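Local coordinates for carbohydrate binding module family 33 and 10 domain protein (Teredinibacter turnerae, PDB 6RW7), which binds copper and probably cleaves polysaccharides such as cellulose by oxidation, as an AA10 lytic polysaccharide monooxygenase, at residues E112-Y117 with I166-N171. Sequence-based numbering, arbitrary orientation.
Sequences EELVFY and INVTCN
C170 sets its sulfur over one face of the F116 ring, SG standing 4.0 Å from the ring centroid, a Cys sulfur-aromatic contact. It lies 29° off the ring normal, displaced to one side. CD1 and CE1 of F116 are the nearest atoms, each 3.6 Å from C170 SG. The F116 side chain leaves its strand toward 166-171, and the disulfide from C170 to C142 holds the sulfur in place. C142 belongs to the strand paired with 111-118, so this covalent link spans the same interface that the ring fills. F98 packs against the ring at a tilt.

The remaining contacts are purely aliphatic or between methyl and ring. V168 splits its two methyls between two partners: CG1 approaches the F116 ring obliquely, 4.1 Å from CE1, while CG2 presses on the branch point of L114, only 3.3 Å from its CG and tighter than usual carbon packing. V168 chi1 of -166° directs the methyls this way, CG1 lying anti to the backbone N. Farther along, L114 CD2 rests at 4.2 Å from the CG2 branch of I166, and W185 touches both of these side chains from strand 178-187.

No hydrogen bond joins the segments; their axes pass 9.2 Å apart at -47°. L114 and F116 on one strand and I166, V168 and C170 on the other leave the backbone toward the partner strand, and all five are buried. H165, just before I166, binds the copper(II) ion with E5 and D101, a site apart from the copper(I) held by H1 and H107. Two different sheets thus face each other, 165-172 in the antiparallel sheet and 111-118 in the mixed one, meeting as part of the hydrophobic core of the immunoglobulin-like beta-sandwich characteristic of AA10 enzymes.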
ATOM      1  N   GLU A 112      -6.804   9.822 -10.894  1.00 10.71           N
ATOM      2  CA  GLU A 112      -8.277   9.649 -10.904  1.00 11.36           C
ATOM      3  C   GLU A 112      -8.794   9.106  -9.570  1.00 11.08           C
ATOM      4  O   GLU A 112      -9.851   9.603  -9.111  1.00 11.44           O
ATOM      5  CB  GLU A 112      -8.715   8.722 -12.027  1.00 12.62           C
ATOM      6  CG  GLU A 112     -10.219   8.605 -12.060  1.00 14.50           C
ATOM      7  CD  GLU A 112     -10.780   8.085 -13.363  1.00 15.78           C
ATOM      8  OE1 GLU A 112     -10.151   7.193 -13.962  1.00 17.10           O
ATOM      9  OE2 GLU A 112     -11.864   8.583 -13.771  1.00 18.93           O
ATOM     10  N   GLU A 113      -8.162   8.101  -8.965  1.00 10.65           N
ATOM     11  CA  GLU A 113      -8.800   7.563  -7.748  1.00 11.37           C
ATOM     12  C   GLU A 113      -7.779   6.982  -6.781  1.00 10.93           C
ATOM     13  O   GLU A 113      -6.674   6.588  -7.162  1.00 10.66           O
ATOM     14  CB  GLU A 113      -9.882   6.543  -8.091  1.00 12.48           C
ATOM     15  CG  GLU A 113      -9.341   5.367  -8.870  1.00 12.20           C
ATOM     16  CD  GLU A 113     -10.318   4.250  -9.186  1.00 13.10           C
ATOM     17  OE1 GLU A 113     -11.535   4.495  -9.159  1.00 15.31           O
ATOM     18  OE2 GLU A 113      -9.862   3.118  -9.401  1.00 13.63           O
ATOM     19  N   LEU A 114      -8.197   6.972  -5.533  1.00 10.76           N
ATOM     20  CA  LEU A 114      -7.435   6.393  -4.410  1.00 11.30           C
ATOM     21  C   LEU A 114      -8.385   5.394  -3.756  1.00 10.92           C
ATOM     22  O   LEU A 114      -9.490   5.794  -3.351  1.00 11.64           O
ATOM     23  CB  LEU A 114      -7.051   7.496  -3.418  1.00 12.38           C
ATOM     24  CG  LEU A 114      -6.029   8.563  -3.826  1.00 13.53           C
ATOM     25  CD1 LEU A 114      -4.697   7.966  -4.170  1.00 13.61           C
ATOM     26  CD2 LEU A 114      -6.539   9.519  -4.895  1.00 13.40           C
ATOM     27  N   VAL A 115      -7.997   4.131  -3.703  1.00 10.20           N
ATOM     28  CA  VAL A 115      -8.872   3.022  -3.246  1.00 10.38           C
ATOM     29  C   VAL A 115      -8.170   2.309  -2.101  1.00  9.43           C
ATOM     30  O   VAL A 115      -6.969   2.100  -2.194  1.00 10.10           O
ATOM     31  CB  VAL A 115      -9.173   2.067  -4.421  1.00 10.93           C
ATOM     32  CG1 VAL A 115     -10.229   1.052  -4.065  1.00 11.38           C
ATOM     33  CG2 VAL A 115      -9.598   2.833  -5.667  1.00 12.15           C
ATOM     34  N   PHE A 116      -8.917   1.923  -1.068  1.00  9.28           N
ATOM     35  CA  PHE A 116      -8.340   1.275   0.125  1.00  9.23           C
ATOM     36  C   PHE A 116      -9.227   0.121   0.559  1.00  8.97           C
ATOM     37  O   PHE A 116     -10.445   0.317   0.725  1.00  9.57           O
ATOM     38  CB  PHE A 116      -8.252   2.245   1.296  1.00 10.08           C
ATOM     39  CG  PHE A 116      -7.414   3.475   1.082  1.00 10.03           C
ATOM     40  CD1 PHE A 116      -7.896   4.554   0.355  1.00  9.98           C
ATOM     41  CD2 PHE A 116      -6.131   3.540   1.590  1.00 11.00           C
ATOM     42  CE1 PHE A 116      -7.121   5.695   0.206  1.00 10.73           C
ATOM     43  CE2 PHE A 116      -5.357   4.666   1.412  1.00 11.03           C
ATOM     44  CZ  PHE A 116      -5.847   5.737   0.717  1.00 11.24           C
ATOM     45  N   TYR A 117      -8.586  -1.010   0.813  1.00  8.82           N
ATOM     46  CA  TYR A 117      -9.211  -2.218   1.377  1.00  9.00           C
ATOM     47  C   TYR A 117      -8.545  -2.527   2.707  1.00  9.32           C
ATOM     48  O   TYR A 117      -7.370  -2.213   2.872  1.00  9.54           O
ATOM     49  CB  TYR A 117      -9.010  -3.404   0.444  1.00  9.93           C
ATOM     50  CG  TYR A 117      -9.699  -3.337  -0.890  1.00 10.26           C
ATOM     51  CD1 TYR A 117      -9.171  -2.610  -1.946  1.00 10.39           C
ATOM     52  CD2 TYR A 117     -10.851  -4.076  -1.121  1.00 10.53           C
ATOM     53  CE1 TYR A 117      -9.824  -2.577  -3.165  1.00 10.54           C
ATOM     54  CE2 TYR A 117     -11.469  -4.100  -2.356  1.00 10.43           C
ATOM     55  CZ  TYR A 117     -10.941  -3.360  -3.393  1.00 11.28           C
ATOM     56  OH  TYR A 117     -11.570  -3.323  -4.621  1.00 11.87           O
ATOM     57  N   ILE A 166      -0.093  13.110  -2.245  1.00 11.06           N
ATOM     58  CA  ILE A 166      -1.577  13.135  -2.290  1.00 10.73           C
ATOM     59  C   ILE A 166      -2.067  12.744  -0.903  1.00 10.80           C
ATOM     60  O   ILE A 166      -1.654  11.681  -0.402  1.00 11.02           O
ATOM     61  CB  ILE A 166      -2.152  12.205  -3.371  1.00 11.19           C
ATOM     62  CG1 ILE A 166      -1.712  12.600  -4.781  1.00 11.28           C
ATOM     63  CG2 ILE A 166      -3.659  12.128  -3.239  1.00 11.31           C
ATOM     64  CD1 ILE A 166      -2.016  11.571  -5.852  1.00 11.57           C
ATOM     65  N   ASN A 167      -2.904  13.574  -0.282  1.00 11.69           N
ATOM     66  CA  ASN A 167      -3.491  13.299   1.045  1.00 12.28           C
ATOM     67  C   ASN A 167      -4.956  12.897   0.839  1.00 12.51           C
ATOM     68  O   ASN A 167      -5.696  13.649   0.184  1.00 14.16           O
ATOM     69  CB  ASN A 167      -3.386  14.511   1.970  1.00 13.01           C
ATOM     70  CG  ASN A 167      -1.979  15.036   2.137  1.00 14.35           C
ATOM     71  OD1 ASN A 167      -1.023  14.262   2.238  1.00 14.44           O
ATOM     72  ND2 ASN A 167      -1.836  16.358   2.183  1.00 18.42           N
ATOM     73  N   VAL A 168      -5.343  11.720   1.314  1.00 12.71           N
ATOM     74  CA  VAL A 168      -6.740  11.239   1.202  1.00 13.36           C
ATOM     75  C   VAL A 168      -7.261  11.037   2.612  1.00 13.74           C
ATOM     76  O   VAL A 168      -6.606  10.306   3.364  1.00 13.47           O
ATOM     77  CB  VAL A 168      -6.878   9.895   0.477  1.00 15.83           C
ATOM     78  CG1 VAL A 168      -8.324   9.634   0.094  1.00 15.71           C
ATOM     79  CG2 VAL A 168      -5.953   9.701  -0.683  1.00 18.50           C
ATOM     80  N   THR A 169      -8.455  11.531   2.910  1.00 13.08           N
ATOM     81  CA  THR A 169      -9.103  11.311   4.222  1.00 14.45           C
ATOM     82  C   THR A 169     -10.120  10.183   4.082  1.00 13.56           C
ATOM     83  O   THR A 169     -10.939  10.222   3.145  1.00 13.84           O
ATOM     84  CB  THR A 169      -9.673  12.632   4.734  1.00 17.38           C
ATOM     85  OG1 THR A 169      -8.570  13.536   4.789  1.00 20.96           O
ATOM     86  CG2 THR A 169     -10.309  12.486   6.096  1.00 18.21           C
ATOM     87  N   CYS A 170     -10.058   9.206   4.983  1.00 12.91           N
ATOM     88  CA  CYS A 170     -10.866   7.974   4.909  1.00 13.68           C
ATOM     89  C   CYS A 170     -11.476   7.718   6.282  1.00 13.88           C
ATOM     90  O   CYS A 170     -10.848   8.065   7.289  1.00 14.31           O
ATOM     91  CB  CYS A 170     -10.019   6.767   4.523  1.00 14.13           C
ATOM     92  SG  CYS A 170      -9.315   6.790   2.848  1.00 16.68           S
ATOM     93  N   ASN A 171     -12.622   7.047   6.301  1.00 14.28           N
ATOM     94  CA  ASN A 171     -13.214   6.491   7.539  1.00 14.16           C
ATOM     95  C   ASN A 171     -12.713   5.052   7.688  1.00 13.30           C
ATOM     96  O   ASN A 171     -13.240   4.157   7.011  1.00 13.65           O
ATOM     97  CB  ASN A 171     -14.742   6.551   7.472  1.00 16.59           C
ATOM     98  CG  ASN A 171     -15.406   6.042   8.727  1.00 20.89           C
ATOM     99  OD1 ASN A 171     -14.826   6.085   9.811  1.00 24.89           O
ATOM    100  ND2 ASN A 171     -16.618   5.535   8.578  1.00 24.35           N
TER